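Local coordinates for protein tRNA-5-methyluridine(54) 2-sulfurtransferase (Pyrococcus horikoshii, PDB 3VRH) that catalyses the ATP-dependent 2-thiolation of 5-methyluridine at position 54 in the T loop of tRNAs, a modification that stabilises tRNA against heat, at residues 55-69 against 204-216. Sequence-based numbering, arbitrary orientation.
With BCN (bicine), chain D.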
ATOM      1  N   SER A  55      15.607  14.491 -19.142  1.00 19.73           N
ATOM      2  CA  SER A  55      14.882  15.669 -18.659  1.00 24.50           C
ATOM      3  C   SER A  55      15.829  16.736 -18.128  1.00 21.51           C
ATOM      4  O   SER A  55      15.422  17.868 -17.888  1.00 24.14           O
ATOM      5  CB  SER A  55      13.967  15.254 -17.506  1.00 22.47           C
ATOM      6  OG  SER A  55      14.775  14.727 -16.451  1.00 22.79           O
ATOM      7  N   GLY A  56      17.090  16.366 -17.921  1.00 21.03           N
ATOM      8  CA  GLY A  56      17.996  17.200 -17.146  1.00 21.97           C
ATOM      9  C   GLY A  56      18.035  16.794 -15.674  1.00 19.89           C
ATOM     10  O   GLY A  56      18.889  17.261 -14.929  1.00 21.36           O
ATOM     11  N   GLY A  57      17.109  15.925 -15.261  1.00 23.37           N
ATOM     12  CA  GLY A  57      17.094  15.356 -13.911  1.00 22.11           C
ATOM     13  C   GLY A  57      18.194  14.327 -13.722  1.00 23.08           C
ATOM     14  O   GLY A  57      18.810  13.874 -14.695  1.00 24.90           O
ATOM     15  N   LYS A  58      18.475  13.959 -12.479  1.00 21.19           N
ATOM     16  CA  LYS A  58      19.593  13.044 -12.202  1.00 22.66           C
ATOM     17  C   LYS A  58      19.376  11.630 -12.772  1.00 21.22           C
ATOM     18  O   LYS A  58      20.336  10.950 -13.127  1.00 22.13           O
ATOM     19  CB  LYS A  58      19.832  12.922 -10.690  1.00 22.06           C
ATOM     20  CG  LYS A  58      18.673  12.198  -9.958  1.00 19.14           C
ATOM     21  CD  LYS A  58      18.844  12.149  -8.452  1.00 21.59           C
ATOM     22  CE  LYS A  58      17.728  11.329  -7.800  1.00 21.80           C
ATOM     23  NZ  LYS A  58      16.356  11.879  -8.071  1.00 22.57           N
ATOM     24  N   ASP A  59      18.121  11.191 -12.830  1.00 19.67           N
ATOM     25  CA  ASP A  59      17.814   9.783 -13.075  1.00 21.60           C
ATOM     26  C   ASP A  59      18.026   9.384 -14.536  1.00 24.65           C
ATOM     27  O   ASP A  59      18.679   8.388 -14.828  1.00 19.21           O
ATOM     28  CB  ASP A  59      16.396   9.462 -12.604  1.00 19.13           C
ATOM     29  CG  ASP A  59      16.179   9.846 -11.134  1.00 24.55           C
ATOM     30  OD1 ASP A  59      16.742   9.152 -10.259  1.00 26.44           O
ATOM     31  OD2 ASP A  59      15.507  10.857 -10.855  1.00 25.02           O
ATOM     32  N   SER A  60      17.466  10.172 -15.442  1.00 20.44           N
ATOM     33  CA  SER A  60      17.696   9.958 -16.848  1.00 23.36           C
ATOM     34  C   SER A  60      19.156  10.252 -17.207  1.00 21.45           C
ATOM     35  O   SER A  60      19.718   9.612 -18.091  1.00 23.16           O
ATOM     36  CB  SER A  60      16.733  10.810 -17.678  1.00 26.06           C
ATOM     37  OG  SER A  60      16.757  12.164 -17.276  1.00 27.13           O
ATOM     38  N   ALA A  61      19.784  11.196 -16.507  1.00 19.16           N
ATOM     39  CA  ALA A  61      21.184  11.500 -16.757  1.00 19.84           C
ATOM     40  C   ALA A  61      22.095  10.327 -16.435  1.00 20.83           C
ATOM     41  O   ALA A  61      22.991   9.999 -17.204  1.00 20.47           O
ATOM     42  CB  ALA A  61      21.625  12.729 -15.965  1.00 17.83           C
ATOM     43  N   VAL A  62      21.886   9.723 -15.269  1.00 22.37           N
ATOM     44  CA  VAL A  62      22.705   8.604 -14.829  1.00 22.68           C
ATOM     45  C   VAL A  62      22.410   7.399 -15.732  1.00 23.94           C
ATOM     46  O   VAL A  62      23.300   6.601 -16.046  1.00 22.22           O
ATOM     47  CB  VAL A  62      22.431   8.285 -13.317  1.00 24.69           C
ATOM     48  CG1 VAL A  62      22.914   6.885 -12.928  1.00 20.27           C
ATOM     49  CG2 VAL A  62      23.093   9.345 -12.429  1.00 26.95           C
ATOM     50  N   THR A  63      21.155   7.284 -16.162  1.00 19.79           N
ATOM     51  CA  THR A  63      20.763   6.184 -17.029  1.00 18.88           C
ATOM     52  C   THR A  63      21.597   6.261 -18.307  1.00 26.22           C
ATOM     53  O   THR A  63      22.276   5.301 -18.663  1.00 25.44           O
ATOM     54  CB  THR A  63      19.269   6.217 -17.400  1.00 21.28           C
ATOM     55  OG1 THR A  63      18.473   6.048 -16.221  1.00 23.13           O
ATOM     56  CG2 THR A  63      18.927   5.109 -18.381  1.00 20.65           C
ATOM     57  N   ALA A  64      21.567   7.409 -18.975  1.00 22.51           N
ATOM     58  CA  ALA A  64      22.300   7.556 -20.236  1.00 23.00           C
ATOM     59  C   ALA A  64      23.791   7.425 -20.008  1.00 22.23           C
ATOM     60  O   ALA A  64      24.503   6.856 -20.833  1.00 26.02           O
ATOM     61  CB  ALA A  64      21.981   8.882 -20.891  1.00 22.76           C
ATOM     62  N   TYR A  65      24.255   7.944 -18.882  1.00 21.02           N
ATOM     63  CA  TYR A  65      25.657   7.878 -18.543  1.00 24.69           C
ATOM     64  C   TYR A  65      26.133   6.428 -18.434  1.00 29.72           C
ATOM     65  O   TYR A  65      27.161   6.069 -19.003  1.00 23.97           O
ATOM     66  CB  TYR A  65      25.960   8.637 -17.240  1.00 24.06           C
ATOM     67  CG  TYR A  65      27.453   8.749 -16.942  1.00 24.56           C
ATOM     68  CD1 TYR A  65      28.166   7.665 -16.430  1.00 22.01           C
ATOM     69  CD2 TYR A  65      28.144   9.933 -17.171  1.00 27.92           C
ATOM     70  CE1 TYR A  65      29.505   7.746 -16.154  1.00 26.25           C
ATOM     71  CE2 TYR A  65      29.516  10.029 -16.909  1.00 29.24           C
ATOM     72  CZ  TYR A  65      30.186   8.927 -16.395  1.00 33.76           C
ATOM     73  OH  TYR A  65      31.532   8.996 -16.121  1.00 29.94           O
ATOM     74  N   VAL A  66      25.396   5.611 -17.692  1.00 21.88           N
ATOM     75  CA  VAL A  66      25.817   4.240 -17.439  1.00 25.98           C
ATOM     76  C   VAL A  66      25.636   3.325 -18.649  1.00 26.18           C
ATOM     77  O   VAL A  66      26.509   2.507 -18.932  1.00 24.42           O
ATOM     78  CB  VAL A  66      25.126   3.620 -16.188  1.00 27.93           C
ATOM     79  CG1 VAL A  66      25.539   2.167 -16.000  1.00 26.19           C
ATOM     80  CG2 VAL A  66      25.493   4.404 -14.938  1.00 30.61           C
ATOM     81  N   LEU A  67      24.510   3.444 -19.347  1.00 23.23           N
ATOM     82  CA  LEU A  67      24.319   2.660 -20.565  1.00 27.27           C
ATOM     83  C   LEU A  67      25.479   2.907 -21.531  1.00 29.26           C
ATOM     84  O   LEU A  67      25.961   1.980 -22.175  1.00 32.67           O
ATOM     85  CB  LEU A  67      23.003   3.008 -21.245  1.00 25.44           C
ATOM     86  CG  LEU A  67      21.739   2.555 -20.507  1.00 29.51           C
ATOM     87  CD1 LEU A  67      20.525   2.889 -21.325  1.00 22.14           C
ATOM     88  CD2 LEU A  67      21.779   1.081 -20.201  1.00 26.99           C
ATOM     89  N   LYS A  68      25.942   4.156 -21.587  1.00 29.30           N
ATOM     90  CA  LYS A  68      27.064   4.549 -22.445  1.00 30.81           C
ATOM     91  C   LYS A  68      28.353   3.898 -21.969  1.00 31.71           C
ATOM     92  O   LYS A  68      29.083   3.294 -22.757  1.00 32.88           O
ATOM     93  CB  LYS A  68      27.236   6.076 -22.437  1.00 30.39           C
ATOM     94  CG  LYS A  68      28.253   6.605 -23.442  1.00 28.96           C
ATOM     95  CD  LYS A  68      27.695   6.562 -24.855  1.00 29.89           C
ATOM     96  CE  LYS A  68      28.728   7.086 -25.850  1.00 37.49           C
ATOM     97  NZ  LYS A  68      28.299   6.811 -27.238  1.00 39.82           N
ATOM     98  N   LYS A  69      28.637   4.036 -20.678  1.00 29.03           N
ATOM     99  CA  LYS A  69      29.845   3.458 -20.095  1.00 29.36           C
ATOM    100  C   LYS A  69      29.858   1.927 -20.240  1.00 33.08           C
ATOM    101  O   LYS A  69      30.906   1.316 -20.459  1.00 31.68           O
ATOM    102  CB  LYS A  69      29.984   3.877 -18.639  1.00 28.35           C
ATOM    103  CG  LYS A  69      31.289   3.438 -17.996  1.00 33.09           C
ATOM    104  CD  LYS A  69      31.499   4.129 -16.658  1.00 29.21           C
ATOM    105  CE  LYS A  69      32.813   3.689 -16.020  1.00 28.65           C
ATOM    106  NZ  LYS A  69      33.059   4.257 -14.666  1.00 26.43           N
ATOM    107  N   VAL A 204      21.601   6.508  -6.795  1.00 23.32           N
ATOM    108  CA  VAL A 204      21.601   7.361  -7.977  1.00 21.86           C
ATOM    109  C   VAL A 204      22.207   8.725  -7.668  1.00 26.74           C
ATOM    110  O   VAL A 204      23.122   9.180  -8.376  1.00 21.48           O
ATOM    111  CB  VAL A 204      20.202   7.517  -8.585  1.00 22.53           C
ATOM    112  CG1 VAL A 204      20.222   8.529  -9.716  1.00 22.88           C
ATOM    113  CG2 VAL A 204      19.679   6.163  -9.074  1.00 20.89           C
ATOM    114  N   VAL A 205      21.716   9.371  -6.611  1.00 23.67           N
ATOM    115  CA  VAL A 205      22.323  10.622  -6.161  1.00 23.62           C
ATOM    116  C   VAL A 205      23.835  10.472  -5.981  1.00 27.13           C
ATOM    117  O   VAL A 205      24.615  11.269  -6.520  1.00 27.71           O
ATOM    118  CB  VAL A 205      21.697  11.150  -4.849  1.00 23.00           C
ATOM    119  CG1 VAL A 205      22.547  12.302  -4.277  1.00 22.53           C
ATOM    120  CG2 VAL A 205      20.267  11.614  -5.096  1.00 22.65           C
ATOM    121  N   ALA A 206      24.255   9.439  -5.261  1.00 23.82           N
ATOM    122  CA  ALA A 206      25.681   9.242  -5.031  1.00 25.48           C
ATOM    123  C   ALA A 206      26.478   9.015  -6.330  1.00 25.70           C
ATOM    124  O   ALA A 206      27.629   9.443  -6.462  1.00 25.23           O
ATOM    125  CB  ALA A 206      25.909   8.109  -4.031  1.00 28.25           C
ATOM    126  N   TYR A 207      25.863   8.351  -7.297  1.00 25.38           N
ATOM    127  CA  TYR A 207      26.568   8.066  -8.530  1.00 24.16           C
ATOM    128  C   TYR A 207      26.768   9.324  -9.366  1.00 26.87           C
ATOM    129  O   TYR A 207      27.874   9.588  -9.826  1.00 31.27           O
ATOM    130  CB  TYR A 207      25.851   6.992  -9.339  1.00 24.93           C
ATOM    131  CG  TYR A 207      26.655   6.538 -10.531  1.00 26.72           C
ATOM    132  CD1 TYR A 207      26.502   7.147 -11.768  1.00 27.84           C
ATOM    133  CD2 TYR A 207      27.587   5.519 -10.411  1.00 27.02           C
ATOM    134  CE1 TYR A 207      27.252   6.739 -12.872  1.00 31.56           C
ATOM    135  CE2 TYR A 207      28.339   5.101 -11.500  1.00 24.87           C
ATOM    136  CZ  TYR A 207      28.165   5.711 -12.731  1.00 31.47           C
ATOM    137  OH  TYR A 207      28.907   5.304 -13.822  1.00 30.35           O
ATOM    138  N   ALA A 208      25.700  10.091  -9.567  1.00 24.08           N
ATOM    139  CA  ALA A 208      25.776  11.358 -10.288  1.00 27.33           C
ATOM    140  C   ALA A 208      26.869  12.266  -9.745  1.00 26.18           C
ATOM    141  O   ALA A 208      27.620  12.870 -10.492  1.00 28.37           O
ATOM    142  CB  ALA A 208      24.452  12.082 -10.226  1.00 23.92           C
ATOM    143  N   LEU A 209      26.938  12.374  -8.433  1.00 28.72           N
ATOM    144  CA  LEU A 209      27.895  13.265  -7.807  1.00 30.13           C
ATOM    145  C   LEU A 209      29.295  12.715  -8.007  1.00 29.16           C
ATOM    146  O   LEU A 209      30.236  13.475  -8.210  1.00 30.06           O
ATOM    147  CB  LEU A 209      27.558  13.443  -6.322  1.00 29.41           C
ATOM    148  CG  LEU A 209      26.092  13.905  -6.192  1.00 37.33           C
ATOM    149  CD1 LEU A 209      25.649  14.185  -4.744  1.00 42.29           C
ATOM    150  CD2 LEU A 209      25.808  15.109  -7.125  1.00 38.20           C
ATOM    151  N   ALA A 210      29.420  11.391  -7.986  1.00 30.72           N
ATOM    152  CA  ALA A 210      30.722  10.757  -8.171  1.00 28.49           C
ATOM    153  C   ALA A 210      31.261  10.991  -9.574  1.00 30.79           C
ATOM    154  O   ALA A 210      32.450  11.197  -9.748  1.00 28.46           O
ATOM    155  CB  ALA A 210      30.660   9.273  -7.856  1.00 27.22           C
ATOM    156  N   VAL A 211      30.389  10.984 -10.575  1.00 28.70           N
ATOM    157  CA  VAL A 211      30.856  11.154 -11.946  1.00 30.52           C
ATOM    158  C   VAL A 211      30.759  12.601 -12.444  1.00 35.19           C
ATOM    159  O   VAL A 211      31.032  12.869 -13.605  1.00 30.37           O
ATOM    160  CB  VAL A 211      30.142  10.211 -12.938  1.00 27.55           C
ATOM    161  CG1 VAL A 211      30.501   8.757 -12.642  1.00 30.02           C
ATOM    162  CG2 VAL A 211      28.629  10.419 -12.899  1.00 28.11           C
ATOM    163  N   GLY A 212      30.367  13.527 -11.572  1.00 31.14           N
ATOM    164  CA  GLY A 212      30.372  14.934 -11.936  1.00 28.27           C
ATOM    165  C   GLY A 212      29.200  15.362 -12.801  1.00 28.69           C
ATOM    166  O   GLY A 212      29.273  16.374 -13.501  1.00 27.83           O
ATOM    167  N   LEU A 213      28.115  14.596 -12.747  1.00 27.17           N
ATOM    168  CA  LEU A 213      26.873  14.988 -13.391  1.00 22.74           C
ATOM    169  C   LEU A 213      26.141  16.031 -12.544  1.00 24.60           C
ATOM    170  O   LEU A 213      25.952  15.846 -11.350  1.00 27.73           O
ATOM    171  CB  LEU A 213      25.978  13.765 -13.628  1.00 22.44           C
ATOM    172  CG  LEU A 213      26.282  12.883 -14.841  1.00 23.28           C
ATOM    173  CD1 LEU A 213      25.594  11.524 -14.649  1.00 23.40           C
ATOM    174  CD2 LEU A 213      25.828  13.554 -16.151  1.00 19.63           C
ATOM    175  N   GLU A 214      25.732  17.122 -13.186  1.00 26.43           N
ATOM    176  CA  GLU A 214      24.914  18.143 -12.556  1.00 27.63           C
ATOM    177  C   GLU A 214      23.504  18.075 -13.139  1.00 23.57           C
ATOM    178  O   GLU A 214      23.321  17.820 -14.332  1.00 24.46           O
ATOM    179  CB  GLU A 214      25.503  19.526 -12.805  1.00 28.77           C
ATOM    180  CG  GLU A 214      26.974  19.659 -12.452  1.00 32.23           C
ATOM    181  CD  GLU A 214      27.615  20.837 -13.190  1.00 42.76           C
ATOM    182  OE1 GLU A 214      27.454  21.992 -12.732  1.00 43.30           O
ATOM    183  OE2 GLU A 214      28.252  20.603 -14.241  1.00 38.70           O
ATOM    184  N   TYR A 215      22.509  18.314 -12.300  1.00 21.33           N
ATOM    185  CA  TYR A 215      21.124  18.106 -12.708  1.00 25.99           C
ATOM    186  C   TYR A 215      20.175  19.057 -12.006  1.00 25.80           C
ATOM    187  O   TYR A 215      20.495  19.610 -10.955  1.00 26.15           O
ATOM    188  CB  TYR A 215      20.711  16.653 -12.417  1.00 21.86           C
ATOM    189  CG  TYR A 215      20.993  16.215 -10.996  1.00 22.39           C
ATOM    190  CD1 TYR A 215      22.198  15.601 -10.649  1.00 23.09           C
ATOM    191  CD2 TYR A 215      20.060  16.415 -10.001  1.00 23.10           C
ATOM    192  CE1 TYR A 215      22.447  15.198  -9.334  1.00 20.82           C
ATOM    193  CE2 TYR A 215      20.292  16.017  -8.695  1.00 24.62           C
ATOM    194  CZ  TYR A 215      21.481  15.418  -8.366  1.00 24.38           C
ATOM    195  OH  TYR A 215      21.682  15.027  -7.058  1.00 21.48           O
ATOM    196  N   ILE A 216      18.994  19.216 -12.586  1.00 28.44           N
ATOM    197  CA  ILE A 216      17.909  19.945 -11.950  1.00 31.34           C
ATOM    198  C   ILE A 216      17.136  19.000 -11.029  1.00 29.64           C
ATOM    199  O   ILE A 216      17.193  17.779 -11.187  1.00 26.27           O
ATOM    200  CB  ILE A 216      16.946  20.515 -13.013  1.00 31.58           C
ATOM    201  CG1 ILE A 216      16.096  19.392 -13.608  1.00 34.35           C
ATOM    202  CG2 ILE A 216      17.721  21.212 -14.118  1.00 25.07           C
ATOM    203  CD1 ILE A 216      15.429  19.750 -14.926  1.00 33.40           C
TER
HETATM  204  N1  BCN D 403      12.947   9.947 -15.938  1.00 36.46           N
HETATM  205  C1  BCN D 403      13.079   9.223 -14.608  1.00 32.83           C
HETATM  206  C2  BCN D 403      11.962   9.451 -13.660  1.00 32.96           C
HETATM  207  O21 BCN D 403      10.834   9.730 -14.142  1.00 40.94           O
HETATM  208  O22 BCN D 403      12.150   9.395 -12.425  1.00 39.83           O
HETATM  209  C3  BCN D 403      13.564  11.300 -15.876  1.00 37.46           C
HETATM  210  C4  BCN D 403      14.578  11.603 -14.752  1.00 37.24           C
HETATM  211  O4  BCN D 403      15.503  12.357 -14.920  1.00 24.87           O
HETATM  212  C5  BCN D 403      13.600   9.168 -16.988  1.00 23.14           C
HETATM  213  C6  BCN D 403      13.301   9.630 -18.350  1.00 34.77           C
HETATM  214  O6  BCN D 403      13.513   8.939 -19.290  1.00 33.52           O
HETATM  215  O   HOH W   1      16.778  15.102 -10.430  1.00 21.61           O
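Tyr65 packs against both Val211 and Tyr207, which meet different parts of its ring. Val211 sends CG2 over the centre of one face, 4.1 Å from the centroid of the Tyr65 ring, a CH-pi contact. With CG anti to the backbone N (chi1 -172°), the Tyr65 ring leans over the last turn of helix 201-211. Tyr207 crosses it with the two ring planes at 74°, an oblique pair: its OH comes to 3.4 Å from Tyr65 CE1, and Tyr65 CD1 lies at the edge of the Tyr207 ring, 3.8 Å from Tyr207 CE1. Cutting the ring back to an alanine here is likely to bare Val211 CG2 and open a gap beside the Tyr207 edge. The Tyr207 ring is a knob among Val62, Tyr65, Val66 and Lys69, while its OH is hydrogen-bonded to Glu31, which also pairs with Lys69. Val62, branched at CB, puts CG1 against the Tyr207 ring and CG2 3.8 Å from Ala208 CB; the short Ala208 lets the helices, inclined at 63°, come close. Beyond the Schellman motif at Gly212, Leu213 turns CD1 back against Val62 and Tyr65 CB.

At the other end, Lys58 CB stands squarely over the Tyr215 ring, 3.4 Å from its centroid; the lysine's aliphatic chain then runs past Val204 and Val205, and NZ forms salt bridges with Asp59 and Glu201. Ile216 N donates to Gly56 O (3.1 Å), and a water links Lys58 N to Ile216 O. The positive phi of Gly56 suits glycine; Gly57, the N-cap of helix 58-69, passes close to bicine O4, which is hydrogen-bonded to Ser55 OG and to Ser60 N and OG. Because apolar contacts hold helix 58-69 while backbone and water bonds tie the PP-loop to 215-216, the loop is probably kept in place where ATP binds.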